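Local atomic coordinates of 5-formyltetrahydrofolate cyclo-ligase family protein (Bacillus anthracis, PDB entry 2JCB), a protein that probably catalyses the ATP-dependent cyclisation of 5-formyltetrahydrofolate to 5,10-methenyltetrahydrofolate in folate metabolism. Residues T58-M61 with V65-Y68; Q46-E51 with V184-T189; Q19-M24 with P133-T138. All coordinates share one frame; numbering follows the deposited sequence.

Following the chain from its N terminus, residues 19-24 on helix 6-26 come first, then residues 46-51 on the short helix 47-51. Contact 1 closes the smallest loop: 58-61 meets 65-68 across three residues. Contact 3 closes when 133-138 returns to helix 6-26, and contact 2 when strand 186-189 reaches helix 47-51. Contact 1 therefore sits within both larger loops, while contacts 2 and 3 cross. In space, Thr58 packs on Pro133, and Ile187 on Tyr137 and Thr138. Contact 2 ties helix 47-51 to the mixed sheet, contact 3 joins helix 6-26 to the small antiparallel pair 136-137 and 143-144, and contact 1 braces the loop after strand 54-56.

Contact 1. Residues T58-M61 with V65-Y68; sequences TLSM and VNTY
Thr67 and Ser60 hold this loop together by exchanging hydrogen bonds, each hydroxyl taking the backbone N-H of the other residue. Ser60 N donates to Thr67 OG1 over 3.0 Å, noticeably bent at 141°. Thr67 N reaches Ser60 OG at the same length, 3.0 Å, and almost straight, at 172°. The Thr67 hydroxyl has a second task: OG1 gives its proton to Thr58 O at 2.7 Å, arriving a little off the carbonyl plane. One oxygen thus bridges an acceptor and a donor two residues apart on the facing segment 58-61. It can do so because chi1 of Thr67 is 62°, setting OG1 between the backbone N and the carbonyl carbon, on the side facing 58-61.

A water adds a further link, lying 2.8 Å from Ser60 O, to which it donates, and 2.8 Å from Tyr68 OH. Ser60 O itself sits at the edge of the Tyr68 ring, close to its plane and 3.6 Å from CE1.

Apolar packing is supplied by Leu59. Its side chain crosses that of Tyr68 at about a right angle, with CB near the phenol oxygen and CD2 coming to 3.8 Å from Tyr68 CZ. Outside the pair, Arg112 of strand 111-114 touches both side chains.

Within 65-68, Asn66 OD1 accepts Tyr68 N at 3.2 Å, from above the amide plane, a capping bond where the chain turns into helix 68-76. Asn66 N is bonded in turn to Ser36 OG of helix 29-44. These bonds order the loop between strand 54-56 and helix 68-76, the first connection of the beta-alpha-beta crossover from strand 54-56 to the parallel strand 80-87 in this Rossmann-like fold.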
loop_
_atom_site.group_PDB
_atom_site.type_symbol
_atom_site.label_atom_id
_atom_site.label_comp_id
_atom_site.label_asym_id
_atom_site.label_seq_id
_atom_site.Cartn_x
_atom_site.Cartn_y
_atom_site.Cartn_z
ATOM N N THR A 58 4.693 1.818 2.136
ATOM C CA THR A 58 4.121 2.653 3.254
ATOM C C THR A 58 4.502 1.997 4.592
ATOM O O THR A 58 4.923 0.824 4.646
ATOM C CB THR A 58 2.606 2.852 3.163
ATOM O OG1 THR A 58 1.942 1.583 3.280
ATOM C CG2 THR A 58 2.283 3.592 1.870
ATOM N N LEU A 59 4.416 2.777 5.679
ATOM C CA LEU A 59 4.660 2.270 7.015
ATOM C C LEU A 59 3.281 1.879 7.562
ATOM O O LEU A 59 2.390 2.713 7.686
ATOM C CB LEU A 59 5.294 3.372 7.894
ATOM C CG LEU A 59 6.657 3.779 7.281
ATOM C CD1 LEU A 59 7.062 5.204 7.571
ATOM C CD2 LEU A 59 7.717 2.779 7.623
ATOM N N SER A 60 3.088 0.604 7.817
ATOM C CA SER A 60 1.769 0.119 8.192
ATOM C C SER A 60 1.347 0.602 9.607
ATOM O O SER A 60 2.181 0.827 10.491
ATOM C CB SER A 60 1.773 -1.398 8.151
ATOM O OG SER A 60 2.871 -1.891 8.859
ATOM N N MET A 61 0.038 0.688 9.806
ATOM C CA MET A 61 -0.551 1.119 11.088
ATOM C C MET A 61 -1.595 0.131 11.566
ATOM O O MET A 61 -2.090 -0.689 10.778
ATOM C CB MET A 61 -1.230 2.471 10.917
ATOM C CG MET A 61 -0.245 3.620 10.807
ATOM S SD MET A 61 -1.021 5.229 10.540
ATOM C CE MET A 61 -2.614 5.058 11.356
ATOM N N VAL A 65 -1.621 -5.208 7.079
ATOM C CA VAL A 65 -0.432 -6.068 6.834
ATOM C C VAL A 65 0.918 -5.369 7.161
ATOM O O VAL A 65 1.224 -4.266 6.661
ATOM C CB VAL A 65 -0.370 -6.618 5.365
ATOM C CG1 VAL A 65 0.950 -7.436 5.142
ATOM C CG2 VAL A 65 -1.720 -7.350 5.012
ATOM N N ASN A 66 1.672 -6.031 8.020
ATOM C CA ASN A 66 2.855 -5.443 8.607
ATOM C C ASN A 66 3.990 -5.225 7.571
ATOM O O ASN A 66 4.490 -6.183 6.999
ATOM C CB ASN A 66 3.326 -6.310 9.757
ATOM C CG ASN A 66 4.410 -5.611 10.577
ATOM O OD1 ASN A 66 4.724 -4.425 10.332
ATOM N ND2 ASN A 66 4.962 -6.313 11.558
ATOM N N THR A 67 4.321 -3.962 7.271
ATOM C CA THR A 67 5.349 -3.643 6.313
ATOM C C THR A 67 6.723 -3.424 6.913
ATOM O O THR A 67 7.727 -3.267 6.158
ATOM C CB THR A 67 4.985 -2.399 5.473
ATOM O OG1 THR A 67 4.858 -1.262 6.347
ATOM C CG2 THR A 67 3.638 -2.630 4.647
ATOM N N TYR A 68 6.812 -3.309 8.229
ATOM C CA TYR A 68 8.118 -3.102 8.840
ATOM C C TYR A 68 9.133 -4.191 8.500
ATOM O O TYR A 68 10.269 -3.866 8.106
ATOM C CB TYR A 68 8.009 -2.814 10.367
ATOM C CG TYR A 68 7.556 -1.380 10.597
ATOM C CD1 TYR A 68 6.188 -1.035 10.531
ATOM C CD2 TYR A 68 8.508 -0.360 10.826
ATOM C CE1 TYR A 68 5.765 0.332 10.730
ATOM C CE2 TYR A 68 8.118 0.990 11.020
ATOM C CZ TYR A 68 6.747 1.314 10.982
ATOM O OH TYR A 68 6.387 2.636 11.199
HETATM O O HOH W 1 3.603 3.192 11.190
#

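Contact 2. Residues Q46-E51 with V184-T189; sequences QKEWAE and VEKIIT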
loop_
_atom_site.group_PDB
_atom_site.type_symbol
_atom_site.label_atom_id
_atom_site.label_comp_id
_atom_site.label_asym_id
_atom_site.label_seq_id
_atom_site.Cartn_x
_atom_site.Cartn_y
_atom_site.Cartn_z
ATOM N N GLN A 46 8.269 -13.366 -5.224
ATOM C CA GLN A 46 7.776 -12.759 -6.466
ATOM C C GLN A 46 8.961 -12.245 -7.287
ATOM O O GLN A 46 9.961 -11.664 -6.737
ATOM C CB GLN A 46 6.713 -11.633 -6.228
ATOM C CG GLN A 46 5.446 -12.096 -5.415
ATOM C CD GLN A 46 4.808 -13.313 -5.998
ATOM O OE1 GLN A 46 4.436 -13.335 -7.167
ATOM N NE2 GLN A 46 4.697 -14.376 -5.195
ATOM N N LYS A 47 8.887 -12.508 -8.594
ATOM C CA LYS A 47 9.927 -12.018 -9.517
ATOM C C LYS A 47 10.166 -10.500 -9.366
ATOM O O LYS A 47 11.311 -10.062 -9.368
ATOM C CB LYS A 47 9.536 -12.379 -10.942
ATOM C CG LYS A 47 10.435 -11.813 -12.035
ATOM C CD LYS A 47 9.859 -12.301 -13.387
ATOM C CE LYS A 47 10.442 -11.525 -14.563
ATOM N NZ LYS A 47 11.726 -12.131 -14.890
ATOM N N GLU A 48 9.102 -9.719 -9.251
ATOM C CA GLU A 48 9.237 -8.276 -9.188
ATOM C C GLU A 48 9.874 -7.787 -7.892
ATOM O O GLU A 48 10.507 -6.742 -7.908
ATOM C CB GLU A 48 7.931 -7.547 -9.461
ATOM C CG GLU A 48 6.850 -7.870 -8.498
ATOM C CD GLU A 48 5.937 -8.981 -8.988
ATOM O OE1 GLU A 48 6.422 -10.022 -9.487
ATOM O OE2 GLU A 48 4.716 -8.803 -8.851
ATOM N N TRP A 49 9.767 -8.563 -6.809
ATOM C CA TRP A 49 10.556 -8.285 -5.585
ATOM C C TRP A 49 12.028 -8.532 -5.815
ATOM O O TRP A 49 12.874 -7.660 -5.601
ATOM C CB TRP A 49 10.060 -9.157 -4.404
ATOM C CG TRP A 49 10.957 -9.050 -3.181
ATOM C CD1 TRP A 49 12.031 -9.819 -2.887
ATOM C CD2 TRP A 49 10.889 -8.036 -2.160
ATOM N NE1 TRP A 49 12.618 -9.390 -1.708
ATOM C CE2 TRP A 49 11.923 -8.299 -1.241
ATOM C CE3 TRP A 49 10.018 -6.961 -1.929
ATOM C CZ2 TRP A 49 12.141 -7.497 -0.088
ATOM C CZ3 TRP A 49 10.223 -6.156 -0.788
ATOM C CH2 TRP A 49 11.292 -6.428 0.100
ATOM N N ALA A 50 12.330 -9.747 -6.287
ATOM C CA ALA A 50 13.685 -10.148 -6.480
ATOM C C ALA A 50 14.416 -9.156 -7.381
ATOM O O ALA A 50 15.559 -8.809 -7.118
ATOM C CB ALA A 50 13.720 -11.555 -7.071
ATOM N N GLU A 51 13.736 -8.692 -8.429
ATOM C CA GLU A 51 14.365 -7.841 -9.437
ATOM C C GLU A 51 14.441 -6.328 -9.114
ATOM O O GLU A 51 15.293 -5.610 -9.727
ATOM C CB GLU A 51 13.698 -8.041 -10.796
ATOM C CG GLU A 51 14.016 -9.404 -11.388
ATOM C CD GLU A 51 13.361 -9.618 -12.740
ATOM O OE1 GLU A 51 12.526 -8.779 -13.143
ATOM O OE2 GLU A 51 13.688 -10.630 -13.397
ATOM N N VAL A 184 -4.369 -1.835 -9.393
ATOM C CA VAL A 184 -3.015 -2.383 -9.127
ATOM C C VAL A 184 -2.827 -3.652 -9.981
ATOM O O VAL A 184 -3.808 -4.281 -10.350
ATOM C CB VAL A 184 -2.760 -2.701 -7.632
ATOM C CG1 VAL A 184 -2.750 -1.410 -6.816
ATOM C CG2 VAL A 184 -3.827 -3.653 -7.053
ATOM N N GLU A 185 -1.580 -3.995 -10.279
ATOM C CA GLU A 185 -1.276 -5.102 -11.180
ATOM C C GLU A 185 -1.340 -6.480 -10.521
ATOM O O GLU A 185 -1.478 -7.484 -11.210
ATOM C CB GLU A 185 0.117 -4.938 -11.786
ATOM C CG GLU A 185 0.135 -3.827 -12.778
ATOM C CD GLU A 185 1.556 -3.491 -13.235
ATOM O OE1 GLU A 185 2.559 -3.791 -12.536
ATOM O OE2 GLU A 185 1.665 -2.894 -14.303
ATOM N N LYS A 186 -1.140 -6.529 -9.229
ATOM C CA LYS A 186 -1.096 -7.818 -8.516
ATOM C C LYS A 186 -1.501 -7.620 -7.081
ATOM O O LYS A 186 -1.169 -6.589 -6.463
ATOM C CB LYS A 186 0.344 -8.337 -8.514
ATOM C CG LYS A 186 0.479 -9.717 -7.744
ATOM C CD LYS A 186 1.904 -10.218 -7.729
ATOM C CE LYS A 186 2.266 -10.868 -9.074
ATOM N NZ LYS A 186 3.648 -11.446 -9.062
ATOM N N ILE A 187 -2.221 -8.597 -6.534
ATOM C CA ILE A 187 -2.617 -8.553 -5.112
ATOM C C ILE A 187 -2.084 -9.898 -4.529
ATOM O O ILE A 187 -2.321 -10.966 -5.123
ATOM C CB ILE A 187 -4.150 -8.361 -4.871
ATOM C CG1 ILE A 187 -4.644 -7.032 -5.514
ATOM C CG2 ILE A 187 -4.470 -8.352 -3.357
ATOM C CD1 ILE A 187 -5.964 -7.120 -6.091
ATOM N N ILE A 188 -1.348 -9.836 -3.425
ATOM C CA ILE A 188 -0.884 -11.021 -2.700
ATOM C C ILE A 188 -1.691 -11.125 -1.400
ATOM O O ILE A 188 -1.662 -10.174 -0.591
ATOM C CB ILE A 188 0.589 -10.896 -2.375
ATOM C CG1 ILE A 188 1.416 -10.646 -3.658
ATOM C CG2 ILE A 188 1.069 -12.148 -1.671
ATOM C CD1 ILE A 188 2.787 -10.332 -3.355
ATOM N N THR A 189 -2.360 -12.257 -1.187
ATOM C CA THR A 189 -3.069 -12.555 0.059
ATOM C C THR A 189 -2.416 -13.778 0.660
ATOM O O THR A 189 -1.422 -14.321 0.098
ATOM C CB THR A 189 -4.582 -12.840 -0.156
ATOM O OG1 THR A 189 -4.737 -14.125 -0.778
ATOM C CG2 THR A 189 -5.274 -11.734 -1.007
#
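The ammonium group of Lys186 ends between two side chains from the start of helix 47-51 and donates to both. Lys186 NZ gives a hydrogen bond to Gln46 OE1 at 2.8 Å, arriving 17° off the plane of the amide. It also forms a salt bridge with Glu48, meeting OE2 on its syn side at 2.9 Å; a weak bond to Glu48 OE1 makes the grip on the carboxylate lopsided. The lysine leaves strand 186-189 extended and then bends at chi3, -79°, which swings NZ in between the two acceptors. Glu48 approaches from the opposite direction; its CG stands between its own backbone N and carbonyl carbon, and the chain bends again at chi2.

The other end of the Gln46 amide is satisfied as well, NE2 donating to Ser42 O of helix 29-44, so the orientation of the amide is fixed from both ends. Gln46 is the N-cap residue, and its backbone O takes Ala50 N in the first turn. Alongside the polar group, Gln46 CG rests 3.8 Å from Ile188 CD1, the apolar part of the contact. Lys186 belongs to the sheet through backbone bonding to Ser164.

An ammonium group shared between an amide oxygen and a carboxylate would probably keep both Lys186 and Glu48 charged, and it ties the beginning of a helix to a strand by polar bonds.

Contact 3. Residues Q19-M24 with P133-T138; sequences QIIEHM and PGVAYT
Val135 pushes its two methyls against Ile20 and Ile21, neighbours on one turn of helix 6-26, and no hydrogen bond spans the gap. Val135 CG1 does most of the touching. It points straight away from its own backbone N, chi1 180°, and reaches both isoleucines, lying 3.8 Å from Ile20 CB and 4.0 Å from Ile21 CG1. The second methyl, CG2, meets the end of Ile21, with CD1 at 4.1 Å.

Both isoleucines have much the same first torsion. Ile21 runs on extended, chi2 175°, which carries CD1 across the valine at about a right angle. Ile20 passes Val135 in the opposite sense, and its chi1 of -65° divides the branches between two targets. CG2, anti to the backbone N, lies 3.5 Å from Val135 O, while CG1, anti to the carbonyl carbon, faces Ala136 CB at 4.3 Å. The polar need of that oxygen is met by Gln170 NE2, which donates to it.

On the strand side, Val135 and Ala136 both face Ile144, forming a classic beta bulge where the two-stranded antiparallel pair 136-137 and 143-144 begins. Val135 also packs on Tyr146, and its side chain is about 7 Å from the bound ADP. Pocket residues lie along the chain on each side: Arg10, Lys13 and Arg17 earlier in helix 6-26, and Ile144, the residue opposite in the bulge, with Gly145 to Gly149 just after it. The packing thus joins the helix that brings basic side chains to the nucleotide to the hairpin leading into the glycine-rich loop, a second-shell packing beside the ADP site.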
loop_
_atom_site.group_PDB
_atom_site.type_symbol
_atom_site.label_atom_id
_atom_site.label_comp_id
_atom_site.label_asym_id
_atom_site.label_seq_id
_atom_site.Cartn_x
_atom_site.Cartn_y
_atom_site.Cartn_z
ATOM N N GLN A 19 -16.702 -1.106 6.811
ATOM C CA GLN A 19 -16.852 -2.546 7.097
ATOM C C GLN A 19 -15.538 -3.321 7.143
ATOM O O GLN A 19 -15.322 -4.137 8.044
ATOM C CB GLN A 19 -17.903 -3.171 6.146
ATOM C CG GLN A 19 -17.803 -4.692 5.901
ATOM C CD GLN A 19 -18.656 -5.147 4.712
ATOM O OE1 GLN A 19 -18.147 -5.576 3.669
ATOM N NE2 GLN A 19 -19.953 -5.039 4.871
ATOM N N ILE A 20 -14.643 -3.081 6.174
ATOM C CA ILE A 20 -13.375 -3.776 6.110
ATOM C C ILE A 20 -12.410 -3.310 7.206
ATOM O O ILE A 20 -11.738 -4.127 7.801
ATOM C CB ILE A 20 -12.714 -3.665 4.703
ATOM C CG1 ILE A 20 -13.526 -4.361 3.621
ATOM C CG2 ILE A 20 -11.417 -4.350 4.709
ATOM C CD1 ILE A 20 -13.630 -5.841 3.865
ATOM N N ILE A 21 -12.380 -2.012 7.479
ATOM C CA ILE A 21 -11.590 -1.440 8.587
ATOM C C ILE A 21 -11.991 -2.010 9.948
ATOM O O ILE A 21 -11.154 -2.348 10.761
ATOM C CB ILE A 21 -11.581 0.135 8.534
ATOM C CG1 ILE A 21 -10.733 0.572 7.329
ATOM C CG2 ILE A 21 -11.009 0.753 9.886
ATOM C CD1 ILE A 21 -10.689 2.083 7.023
ATOM N N GLU A 22 -13.287 -2.153 10.155
ATOM C CA GLU A 22 -13.879 -2.749 11.367
ATOM C C GLU A 22 -13.424 -4.194 11.489
ATOM O O GLU A 22 -13.031 -4.639 12.566
ATOM C CB GLU A 22 -15.396 -2.691 11.299
ATOM C CG GLU A 22 -16.111 -3.265 12.492
ATOM C CD GLU A 22 -17.581 -2.872 12.514
ATOM O OE1 GLU A 22 -18.121 -2.551 11.424
ATOM O OE2 GLU A 22 -18.199 -2.883 13.606
ATOM N N HIS A 23 -13.452 -4.912 10.371
ATOM C CA HIS A 23 -13.013 -6.289 10.343
ATOM C C HIS A 23 -11.510 -6.339 10.680
ATOM O O HIS A 23 -11.092 -7.152 11.488
ATOM C CB HIS A 23 -13.321 -6.915 8.979
ATOM C CG HIS A 23 -13.145 -8.402 8.934
ATOM N ND1 HIS A 23 -12.074 -9.048 9.517
ATOM C CD2 HIS A 23 -13.902 -9.371 8.364
ATOM C CE1 HIS A 23 -12.191 -10.351 9.330
ATOM N NE2 HIS A 23 -13.286 -10.574 8.624
ATOM N N MET A 24 -10.718 -5.461 10.080
ATOM C CA MET A 24 -9.275 -5.446 10.295
ATOM C C MET A 24 -8.944 -5.177 11.760
ATOM O O MET A 24 -8.096 -5.838 12.348
ATOM C CB MET A 24 -8.598 -4.395 9.416
ATOM C CG MET A 24 -7.115 -4.591 9.315
ATOM S SD MET A 24 -6.516 -3.459 8.087
ATOM C CE MET A 24 -7.015 -4.180 6.565
ATOM N N PRO A 133 -0.674 0.556 -0.581
ATOM C CA PRO A 133 -1.617 0.225 0.523
ATOM C C PRO A 133 -3.081 0.362 0.157
ATOM O O PRO A 133 -3.411 0.889 -0.884
ATOM C CB PRO A 133 -1.270 1.289 1.586
ATOM C CG PRO A 133 -0.976 2.507 0.707
ATOM C CD PRO A 133 -0.104 1.904 -0.426
ATOM N N GLY A 134 -3.984 -0.076 1.014
ATOM C CA GLY A 134 -5.360 -0.022 0.590
ATOM C C GLY A 134 -6.215 -0.748 1.550
ATOM O O GLY A 134 -5.666 -1.439 2.423
ATOM N N VAL A 135 -7.514 -0.532 1.376
ATOM C CA VAL A 135 -8.557 -1.112 2.233
ATOM C C VAL A 135 -9.192 -2.337 1.564
ATOM O O VAL A 135 -9.277 -3.403 2.167
ATOM C CB VAL A 135 -9.617 -0.069 2.732
ATOM C CG1 VAL A 135 -10.632 -0.744 3.581
ATOM C CG2 VAL A 135 -8.915 1.010 3.531
ATOM N N ALA A 136 -9.761 -2.165 0.378
ATOM C CA ALA A 136 -10.477 -3.305 -0.231
ATOM C C ALA A 136 -10.101 -3.435 -1.688
ATOM O O ALA A 136 -9.708 -2.447 -2.332
ATOM C CB ALA A 136 -11.943 -3.110 -0.122
ATOM N N TYR A 137 -10.191 -4.662 -2.218
ATOM C CA TYR A 137 -9.782 -4.892 -3.604
ATOM C C TYR A 137 -10.714 -5.874 -4.280
ATOM O O TYR A 137 -11.384 -6.662 -3.602
ATOM C CB TYR A 137 -8.372 -5.487 -3.644
ATOM C CG TYR A 137 -7.265 -4.717 -2.897
ATOM C CD1 TYR A 137 -6.470 -3.800 -3.567
ATOM C CD2 TYR A 137 -7.061 -4.922 -1.533
ATOM C CE1 TYR A 137 -5.477 -3.081 -2.839
ATOM C CE2 TYR A 137 -6.092 -4.245 -0.808
ATOM C CZ TYR A 137 -5.296 -3.340 -1.481
ATOM O OH TYR A 137 -4.342 -2.656 -0.737
ATOM N N THR A 138 -10.712 -5.857 -5.604
ATOM C CA THR A 138 -11.373 -6.942 -6.365
ATOM C C THR A 138 -10.320 -7.774 -7.104
ATOM O O THR A 138 -9.148 -7.377 -7.181
ATOM C CB THR A 138 -12.390 -6.420 -7.368
ATOM O OG1 THR A 138 -11.696 -5.775 -8.444
ATOM C CG2 THR A 138 -13.327 -5.472 -6.669
#